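Side-chain contacts in 6-phospho-alpha-glucosidase (Merdibacter massiliensis, PDB 6VC6), which probably hydrolyses 6-phospho-alpha-glucosides, using bound NAD and a manganese ion as other family 4 glycosidases do: residues Ser22-Gln27 and Lys53-Glu58; Glu29-Lys34 and Ile330-Asn335. All coordinates share one frame; numbering follows the deposited sequence.

Interaction 1 (Ser22-Gln27 and Lys53-Glu58); sequences SFVRLQ and KILFSE
Val24 meets Leu55 and Phe56 in a small apolar contact between two helices of the N-terminal, Rossmann-type region. Val24 sits near the C-terminal end of helix 16-25. Leu55 and Phe56 lie in the last turns of helix 42-59. The backbones come closest at Val24 and Phe56, whose CA atoms are 7.9 Å apart. That gap is bridged by side chains alone, and no hydrogen bond crosses it.

One methyl group does most of the touching. Val24 CG2 lies 4.0 Å from Phe56 CE1, at the edge of the ring and near its plane. CD1 of the same ring is almost as close. Val24 CG2 also packs against Leu55 CD2, at 4.2 Å. It therefore touches both an aromatic edge and a leucine methyl. The valine torsion explains the choice of branch: CG1 is anti to the backbone N (chi1 167°), which leaves CG2 anti to the carbonyl carbon and directed at helix 42-59.

The Phe56 ring has other neighbours. It packs edge-to-face with Phe65 and touches Leu35 of strand 32-38. Leu20, one turn before Val24, touches both Leu55 and Phe56, so the contact continues along helix 16-25.

Along the chain, strand 32-38 comes after helix 16-25 and before helix 42-59, and it is parallel to strand 4-9. Two neighbouring helices packed together beside such parallel strands are typical of the Rossmann-type beta-alpha-beta fold that binds NAD in family 4 glycosidases.

Interaction 2 (Glu29-Lys34 and Ile330-Asn335); sequences EFPMEK and IAYNKN
Tyr332 lies within the Schellman motif that ends helix 318-331, just before the C-prime residue Asn333, and it reaches across to Pro31, on the way into strand 32-38 of the Rossmann-type sheet. The helix end is defined by two backbone bonds. Lys334 N bonds to Ala329 O, and Asn333 N bonds weakly to Ile330 O. Asn333 has the positive phi expected at its position.

Tyr332 and Pro31 approach from opposite directions. The tyrosine CG is anti to its own carbonyl carbon (chi1 -68°), and the phenol extends from there toward the proline. Pro31 CD stands at the edge of the ring, near its plane. The apolar part of this contact is Pro31 CD to Tyr332 CZ, at 4.3 Å. Further back on the ring, Tyr332 CE2 is 3.8 Å from the backbone oxygen of Glu29. No hydrogen bond joins the two segments.

The contact is at the surface. Beneath it, Phe30 packs on Ile324, Ala327 and Glu328, which ties the same loop to the body of helix 318-331. Pro31 is also joined by a backbone hydrogen bond to Tyr4, at the start of strand 4-9. Asn333 OD1 accepts a bond from Ile365 N.

Charges gather next to the contact. Lys334 NZ makes a salt bridge with Glu328 OE2. Glu29 OE1 lies close to Glu328 OE1, and Lys334 may ease the repulsion between these carboxylates. Its NZ is still 6.0 Å from Glu29 OE1, too far for direct pairing.

The phenol oxygen ends beside the CD-CG edge of the proline ring, near its plane: Tyr332 OH is 3.2 Å from Pro31 CD and 3.3 Å from Pro31 CG.

The centres of the two interactions lie about 17 Å apart, on the same side of the chain's centre. Their segments alternate along the chain: 22-27, 29-34, 53-58, then 330-335. Helix 16-25, strand 32-38 and helix 42-59 follow one another, so interaction 1 joins the helices before and after the strand that interaction 2 leads into. The two touch directly, with Phe23 CD1 3.4 Å from the selenium, SE, of selenomethionine Met32. Interaction 1 stays within the Rossmann-type N-terminal region. Interaction 2 joins that region to the end of helix 318-331, nearly 300 residues later. No residue of the four segments binds the manganese or the glucose 6-phosphate.

Interaction 1 (Ser22-Gln27 and Lys53-Glu58)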
ATOM      1  N   SER A  22      -7.431  16.853  -3.078  1.00 49.21           N
ATOM      2  CA  SER A  22      -8.472  15.955  -3.566  1.00 53.23           C
ATOM      3  C   SER A  22      -9.786  16.182  -2.829  1.00 51.55           C
ATOM      4  O   SER A  22     -10.861  16.139  -3.439  1.00 50.69           O
ATOM      5  CB  SER A  22      -8.021  14.502  -3.426  1.00 44.93           C
ATOM      6  OG  SER A  22      -6.939  14.215  -4.295  1.00 51.27           O
ATOM      7  N   PHE A  23      -9.719  16.423  -1.516  1.00 49.71           N
ATOM      8  CA  PHE A  23     -10.925  16.722  -0.749  1.00 51.05           C
ATOM      9  C   PHE A  23     -11.644  17.948  -1.295  1.00 54.79           C
ATOM     10  O   PHE A  23     -12.875  18.036  -1.213  1.00 51.37           O
ATOM     11  CB  PHE A  23     -10.574  16.935   0.725  1.00 45.99           C
ATOM     12  CG  PHE A  23     -10.212  15.671   1.455  1.00 49.26           C
ATOM     13  CD1 PHE A  23     -10.870  14.484   1.183  1.00 50.16           C
ATOM     14  CD2 PHE A  23      -9.217  15.674   2.418  1.00 49.54           C
ATOM     15  CE1 PHE A  23     -10.541  13.321   1.859  1.00 53.12           C
ATOM     16  CE2 PHE A  23      -8.882  14.516   3.096  1.00 47.19           C
ATOM     17  CZ  PHE A  23      -9.545  13.339   2.814  1.00 46.57           C
ATOM     18  N   VAL A  24     -10.896  18.901  -1.856  1.00 55.70           N
ATOM     19  CA  VAL A  24     -11.510  20.082  -2.451  1.00 56.20           C
ATOM     20  C   VAL A  24     -12.173  19.730  -3.778  1.00 57.67           C
ATOM     21  O   VAL A  24     -13.273  20.204  -4.084  1.00 56.66           O
ATOM     22  CB  VAL A  24     -10.458  21.195  -2.618  1.00 57.27           C
ATOM     23  CG1 VAL A  24     -10.984  22.303  -3.518  1.00 61.01           C
ATOM     24  CG2 VAL A  24     -10.049  21.748  -1.261  1.00 52.26           C
ATOM     25  N   ARG A  25     -11.519  18.890  -4.583  1.00 55.58           N
ATOM     26  CA  ARG A  25     -12.050  18.564  -5.904  1.00 58.21           C
ATOM     27  C   ARG A  25     -13.296  17.694  -5.799  1.00 57.27           C
ATOM     28  O   ARG A  25     -14.318  17.979  -6.434  1.00 58.96           O
ATOM     29  CB  ARG A  25     -10.974  17.878  -6.745  1.00 60.83           C
ATOM     30  CG  ARG A  25      -9.944  18.836  -7.314  1.00 69.83           C
ATOM     31  CD  ARG A  25      -8.617  18.145  -7.562  1.00 71.04           C
ATOM     32  NE  ARG A  25      -7.568  19.099  -7.908  1.00 75.19           N
ATOM     33  CZ  ARG A  25      -6.269  18.840  -7.830  1.00 77.48           C
ATOM     34  NH1 ARG A  25      -5.853  17.650  -7.418  1.00 64.77           N
ATOM     35  NH2 ARG A  25      -5.383  19.769  -8.165  1.00 81.25           N
ATOM     36  N   LEU A  26     -13.231  16.625  -5.003  1.00 56.51           N
ATOM     37  CA  LEU A  26     -14.381  15.764  -4.751  1.00 56.28           C
ATOM     38  C   LEU A  26     -15.266  16.288  -3.625  1.00 60.60           C
ATOM     39  O   LEU A  26     -15.874  15.493  -2.894  1.00 57.08           O
ATOM     40  CB  LEU A  26     -13.912  14.339  -4.451  1.00 59.15           C
ATOM     41  CG  LEU A  26     -12.758  13.834  -5.325  1.00 55.26           C
ATOM     42  CD1 LEU A  26     -12.318  12.445  -4.893  1.00 54.88           C
ATOM     43  CD2 LEU A  26     -13.145  13.846  -6.797  1.00 59.41           C
ATOM     44  N   GLN A  27     -15.355  17.613  -3.474  1.00 60.00           N
ATOM     45  CA  GLN A  27     -16.143  18.203  -2.396  1.00 60.36           C
ATOM     46  C   GLN A  27     -17.618  17.837  -2.517  1.00 61.82           C
ATOM     47  O   GLN A  27     -18.304  17.650  -1.506  1.00 61.38           O
ATOM     48  CB  GLN A  27     -15.958  19.721  -2.406  1.00 63.92           C
ATOM     49  CG  GLN A  27     -16.714  20.483  -1.333  1.00 67.01           C
ATOM     50  CD  GLN A  27     -16.461  21.977  -1.418  1.00 72.70           C
ATOM     51  OE1 GLN A  27     -15.574  22.425  -2.144  1.00 68.49           O
ATOM     52  NE2 GLN A  27     -17.242  22.756  -0.677  1.00 74.93           N
ATOM     53  N   LYS A  53      -4.589  25.083   5.866  1.00 52.26           N
ATOM     54  CA  LYS A  53      -5.411  26.193   6.341  1.00 54.29           C
ATOM     55  C   LYS A  53      -5.549  27.271   5.275  1.00 58.55           C
ATOM     56  O   LYS A  53      -6.615  27.882   5.134  1.00 59.71           O
ATOM     57  CB  LYS A  53      -4.819  26.773   7.624  1.00 57.00           C
ATOM     58  CG  LYS A  53      -4.933  25.849   8.826  1.00 60.45           C
ATOM     59  CD  LYS A  53      -5.095  26.630  10.119  1.00 64.75           C
ATOM     60  CE  LYS A  53      -3.784  27.266  10.550  1.00 69.66           C
ATOM     61  NZ  LYS A  53      -3.975  28.215  11.680  1.00 73.45           N
ATOM     62  N   ILE A  54      -4.468  27.537   4.555  1.00 58.24           N
ATOM     63  CA  ILE A  54      -4.544  28.466   3.445  1.00 56.85           C
ATOM     64  C   ILE A  54      -5.425  27.926   2.334  1.00 60.82           C
ATOM     65  O   ILE A  54      -6.259  28.638   1.794  1.00 63.53           O
ATOM     66  CB  ILE A  54      -3.155  28.774   2.867  1.00 56.50           C
ATOM     67  CG1 ILE A  54      -2.290  29.467   3.902  1.00 61.41           C
ATOM     68  CG2 ILE A  54      -3.270  29.670   1.652  1.00 63.93           C
ATOM     69  CD1 ILE A  54      -0.860  29.626   3.458  1.00 62.67           C
ATOM     70  N   LEU A  55      -5.240  26.657   2.003  1.00 58.72           N
ATOM     71  CA  LEU A  55      -5.984  26.050   0.913  1.00 55.03           C
ATOM     72  C   LEU A  55      -7.469  25.982   1.201  1.00 61.76           C
ATOM     73  O   LEU A  55      -8.289  26.316   0.368  1.00 61.32           O
ATOM     74  CB  LEU A  55      -5.452  24.648   0.646  1.00 52.73           C
ATOM     75  CG  LEU A  55      -6.290  23.748  -0.253  1.00 57.29           C
ATOM     76  CD1 LEU A  55      -5.974  24.013  -1.710  1.00 52.25           C
ATOM     77  CD2 LEU A  55      -6.058  22.288   0.092  1.00 49.78           C
ATOM     78  N   PHE A  56      -7.805  25.555   2.404  1.00 58.74           N
ATOM     79  CA  PHE A  56      -9.193  25.444   2.808  1.00 62.12           C
ATOM     80  C   PHE A  56      -9.886  26.796   2.908  1.00 67.63           C
ATOM     81  O   PHE A  56     -11.054  26.929   2.565  1.00 65.07           O
ATOM     82  CB  PHE A  56      -9.331  24.596   4.065  1.00 58.81           C
ATOM     83  CG  PHE A  56      -8.900  23.173   3.868  1.00 57.89           C
ATOM     84  CD1 PHE A  56      -9.229  22.497   2.709  1.00 57.30           C
ATOM     85  CD2 PHE A  56      -8.156  22.521   4.822  1.00 53.84           C
ATOM     86  CE1 PHE A  56      -8.833  21.192   2.515  1.00 53.56           C
ATOM     87  CE2 PHE A  56      -7.756  21.217   4.634  1.00 49.75           C
ATOM     88  CZ  PHE A  56      -8.093  20.553   3.480  1.00 52.10           C
ATOM     89  N   SER A  57      -9.162  27.799   3.383  1.00 64.21           N
ATOM     90  CA  SER A  57      -9.729  29.125   3.471  1.00 63.45           C
ATOM     91  C   SER A  57     -10.107  29.600   2.084  1.00 65.85           C
ATOM     92  O   SER A  57     -11.166  30.166   1.891  1.00 63.95           O
ATOM     93  CB  SER A  57      -8.707  30.088   4.054  1.00 65.47           C
ATOM     94  OG  SER A  57      -8.792  30.114   5.458  1.00 69.74           O
ATOM     95  N   GLU A  58      -9.224  29.378   1.121  1.00 67.68           N
ATOM     96  CA  GLU A  58      -9.506  29.718  -0.266  1.00 69.83           C
ATOM     97  C   GLU A  58     -10.603  28.899  -0.943  1.00 74.10           C
ATOM     98  O   GLU A  58     -11.414  29.452  -1.673  1.00 78.98           O
ATOM     99  CB  GLU A  58      -8.230  29.679  -1.105  1.00 71.70           C
ATOM    100  CG  GLU A  58      -7.331  30.884  -0.908  1.00 68.83           C
ATOM    101  CD  GLU A  58      -6.455  31.159  -2.109  1.00 76.77           C
ATOM    102  OE1 GLU A  58      -5.277  31.499  -1.911  1.00 76.55           O
ATOM    103  OE2 GLU A  58      -6.941  31.039  -3.247  1.00 79.06           O
TER

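Interaction 2 (Glu29-Lys34 and Ile330-Asn335)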
ATOM      1  N   GLU A  29     -18.734  15.071  -4.238  1.00 63.64           N
ATOM      2  CA  GLU A  29     -18.861  13.620  -4.151  1.00 59.27           C
ATOM      3  C   GLU A  29     -18.742  13.120  -2.718  1.00 58.96           C
ATOM      4  O   GLU A  29     -19.366  12.114  -2.363  1.00 56.75           O
ATOM      5  CB  GLU A  29     -17.795  12.940  -5.012  1.00 62.74           C
ATOM      6  CG  GLU A  29     -17.870  13.253  -6.494  1.00 69.03           C
ATOM      7  CD  GLU A  29     -16.868  12.446  -7.299  1.00 72.84           C
ATOM      8  OE1 GLU A  29     -16.027  11.759  -6.681  1.00 69.46           O
ATOM      9  OE2 GLU A  29     -16.921  12.498  -8.545  1.00 87.77           O
ATOM     10  N   PHE A  30     -17.954  13.801  -1.890  1.00 61.29           N
ATOM     11  CA  PHE A  30     -17.642  13.346  -0.535  1.00 52.46           C
ATOM     12  C   PHE A  30     -17.772  14.525   0.416  1.00 54.70           C
ATOM     13  O   PHE A  30     -16.785  15.196   0.744  1.00 55.39           O
ATOM     14  CB  PHE A  30     -16.238  12.735  -0.479  1.00 52.71           C
ATOM     15  CG  PHE A  30     -15.925  12.041   0.813  1.00 53.97           C
ATOM     16  CD1 PHE A  30     -16.656  10.937   1.220  1.00 49.18           C
ATOM     17  CD2 PHE A  30     -14.886  12.483   1.615  1.00 56.32           C
ATOM     18  CE1 PHE A  30     -16.363  10.294   2.409  1.00 51.52           C
ATOM     19  CE2 PHE A  30     -14.587  11.845   2.803  1.00 53.88           C
ATOM     20  CZ  PHE A  30     -15.326  10.748   3.201  1.00 50.69           C
ATOM     21  N   PRO A  31     -18.988  14.812   0.881  1.00 56.10           N
ATOM     22  CA  PRO A  31     -19.200  15.983   1.746  1.00 53.14           C
ATOM     23  C   PRO A  31     -18.624  15.747   3.135  1.00 52.09           C
ATOM     24  O   PRO A  31     -18.972  14.777   3.810  1.00 54.89           O
ATOM     25  CB  PRO A  31     -20.726  16.126   1.782  1.00 56.72           C
ATOM     26  CG  PRO A  31     -21.232  14.743   1.539  1.00 59.02           C
ATOM     27  CD  PRO A  31     -20.241  14.084   0.614  1.00 55.62           C
HETATM   28  N   MSE A  32     -17.739  16.643   3.557  1.00 52.29           N
HETATM   29  CA  MSE A  32     -17.129  16.545   4.876  1.00 55.68           C
HETATM   30  C   MSE A  32     -17.475  17.745   5.744  1.00 51.92           C
HETATM   31  O   MSE A  32     -17.638  18.861   5.249  1.00 55.01           O
HETATM   32  CB  MSE A  32     -15.610  16.420   4.761  1.00 52.95           C
HETATM   33  CG  MSE A  32     -15.138  15.224   3.965  1.00 72.83           C
HETATM   34 SE   MSE A  32     -13.353  15.520   3.255  1.00 98.05          SE
HETATM   35  CE  MSE A  32     -12.359  15.486   4.928  1.00 33.39           C
ATOM     36  N   GLU A  33     -17.580  17.505   7.049  1.00 53.90           N
ATOM     37  CA  GLU A  33     -17.800  18.583   8.002  1.00 51.86           C
ATOM     38  C   GLU A  33     -16.560  18.913   8.818  1.00 56.47           C
ATOM     39  O   GLU A  33     -16.356  20.079   9.171  1.00 58.48           O
ATOM     40  CB  GLU A  33     -18.949  18.223   8.951  1.00 56.45           C
ATOM     41  CG  GLU A  33     -19.284  19.298   9.972  1.00 60.27           C
ATOM     42  CD  GLU A  33     -20.675  19.868   9.783  1.00 75.39           C
ATOM     43  OE1 GLU A  33     -21.378  19.428   8.849  1.00 81.54           O
ATOM     44  OE2 GLU A  33     -21.065  20.757  10.569  1.00 84.44           O
ATOM     45  N   LYS A  34     -15.691  17.938   9.077  1.00 52.79           N
ATOM     46  CA  LYS A  34     -14.516  18.149   9.909  1.00 49.80           C
ATOM     47  C   LYS A  34     -13.393  17.241   9.431  1.00 53.24           C
ATOM     48  O   LYS A  34     -13.626  16.078   9.095  1.00 51.49           O
ATOM     49  CB  LYS A  34     -14.836  17.874  11.383  1.00 50.89           C
ATOM     50  CG  LYS A  34     -13.689  18.130  12.343  1.00 52.70           C
ATOM     51  CD  LYS A  34     -14.030  17.615  13.731  1.00 48.35           C
ATOM     52  CE  LYS A  34     -12.895  17.860  14.711  1.00 49.17           C
ATOM     53  NZ  LYS A  34     -13.132  17.175  16.013  1.00 54.44           N
ATOM     54  N   ILE A 330     -18.224   3.046   0.523  1.00 36.66           N
ATOM     55  CA  ILE A 330     -18.626   2.556   1.836  1.00 43.37           C
ATOM     56  C   ILE A 330     -19.764   3.401   2.394  1.00 41.80           C
ATOM     57  O   ILE A 330     -20.809   2.876   2.796  1.00 38.35           O
ATOM     58  CB  ILE A 330     -17.419   2.537   2.792  1.00 39.04           C
ATOM     59  CG1 ILE A 330     -16.442   1.427   2.401  1.00 40.60           C
ATOM     60  CG2 ILE A 330     -17.881   2.367   4.232  1.00 42.74           C
ATOM     61  CD1 ILE A 330     -15.145   1.462   3.176  1.00 39.16           C
ATOM     62  N   ALA A 331     -19.581   4.724   2.416  1.00 41.31           N
ATOM     63  CA  ALA A 331     -20.542   5.603   3.075  1.00 44.64           C
ATOM     64  C   ALA A 331     -21.900   5.594   2.387  1.00 45.78           C
ATOM     65  O   ALA A 331     -22.928   5.779   3.051  1.00 48.40           O
ATOM     66  CB  ALA A 331     -19.992   7.028   3.136  1.00 44.54           C
ATOM     67  N   TYR A 332     -21.935   5.384   1.073  1.00 44.95           N
ATOM     68  CA  TYR A 332     -23.180   5.426   0.317  1.00 43.37           C
ATOM     69  C   TYR A 332     -23.635   4.049  -0.150  1.00 45.31           C
ATOM     70  O   TYR A 332     -24.591   3.959  -0.928  1.00 48.15           O
ATOM     71  CB  TYR A 332     -23.037   6.374  -0.876  1.00 44.14           C
ATOM     72  CG  TYR A 332     -22.897   7.822  -0.465  1.00 50.31           C
ATOM     73  CD1 TYR A 332     -23.927   8.477   0.196  1.00 52.32           C
ATOM     74  CD2 TYR A 332     -21.732   8.532  -0.730  1.00 50.33           C
ATOM     75  CE1 TYR A 332     -23.805   9.798   0.580  1.00 55.88           C
ATOM     76  CE2 TYR A 332     -21.601   9.855  -0.350  1.00 54.65           C
ATOM     77  CZ  TYR A 332     -22.641  10.482   0.304  1.00 54.96           C
ATOM     78  OH  TYR A 332     -22.520  11.799   0.686  1.00 55.73           O
ATOM     79  N   ASN A 333     -22.981   2.981   0.311  1.00 40.73           N
ATOM     80  CA  ASN A 333     -23.382   1.606   0.011  1.00 39.83           C
ATOM     81  C   ASN A 333     -23.491   1.380  -1.497  1.00 40.43           C
ATOM     82  O   ASN A 333     -24.479   0.847  -2.004  1.00 41.64           O
ATOM     83  CB  ASN A 333     -24.695   1.257   0.717  1.00 47.09           C
ATOM     84  CG  ASN A 333     -24.930  -0.239   0.806  1.00 47.65           C
ATOM     85  OD1 ASN A 333     -24.025  -1.003   1.138  1.00 44.48           O
ATOM     86  ND2 ASN A 333     -26.153  -0.662   0.507  1.00 41.27           N
ATOM     87  N   LYS A 334     -22.449   1.799  -2.217  1.00 38.39           N
ATOM     88  CA  LYS A 334     -22.484   1.731  -3.675  1.00 40.24           C
ATOM     89  C   LYS A 334     -22.385   0.299  -4.181  1.00 46.31           C
ATOM     90  O   LYS A 334     -22.900  -0.008  -5.263  1.00 41.24           O
ATOM     91  CB  LYS A 334     -21.356   2.572  -4.267  1.00 44.77           C
ATOM     92  CG  LYS A 334     -21.521   4.069  -4.071  1.00 46.49           C
ATOM     93  CD  LYS A 334     -20.390   4.830  -4.743  1.00 52.17           C
ATOM     94  CE  LYS A 334     -20.564   6.330  -4.592  1.00 53.01           C
ATOM     95  NZ  LYS A 334     -19.423   7.077  -5.189  1.00 55.68           N
ATOM     96  N   ASN A 335     -21.734  -0.584  -3.421  1.00 40.21           N
ATOM     97  CA  ASN A 335     -21.449  -1.952  -3.856  1.00 43.17           C
ATOM     98  C   ASN A 335     -20.676  -1.968  -5.173  1.00 39.58           C
ATOM     99  O   ASN A 335     -20.857  -2.862  -6.003  1.00 44.59           O
ATOM    100  CB  ASN A 335     -22.730  -2.784  -3.965  1.00 45.41           C
ATOM    101  CG  ASN A 335     -23.351  -3.073  -2.612  1.00 48.68           C
ATOM    102  OD1 ASN A 335     -22.651  -3.404  -1.654  1.00 45.09           O
ATOM    103  ND2 ASN A 335     -24.669  -2.942  -2.524  1.00 44.98           N
TER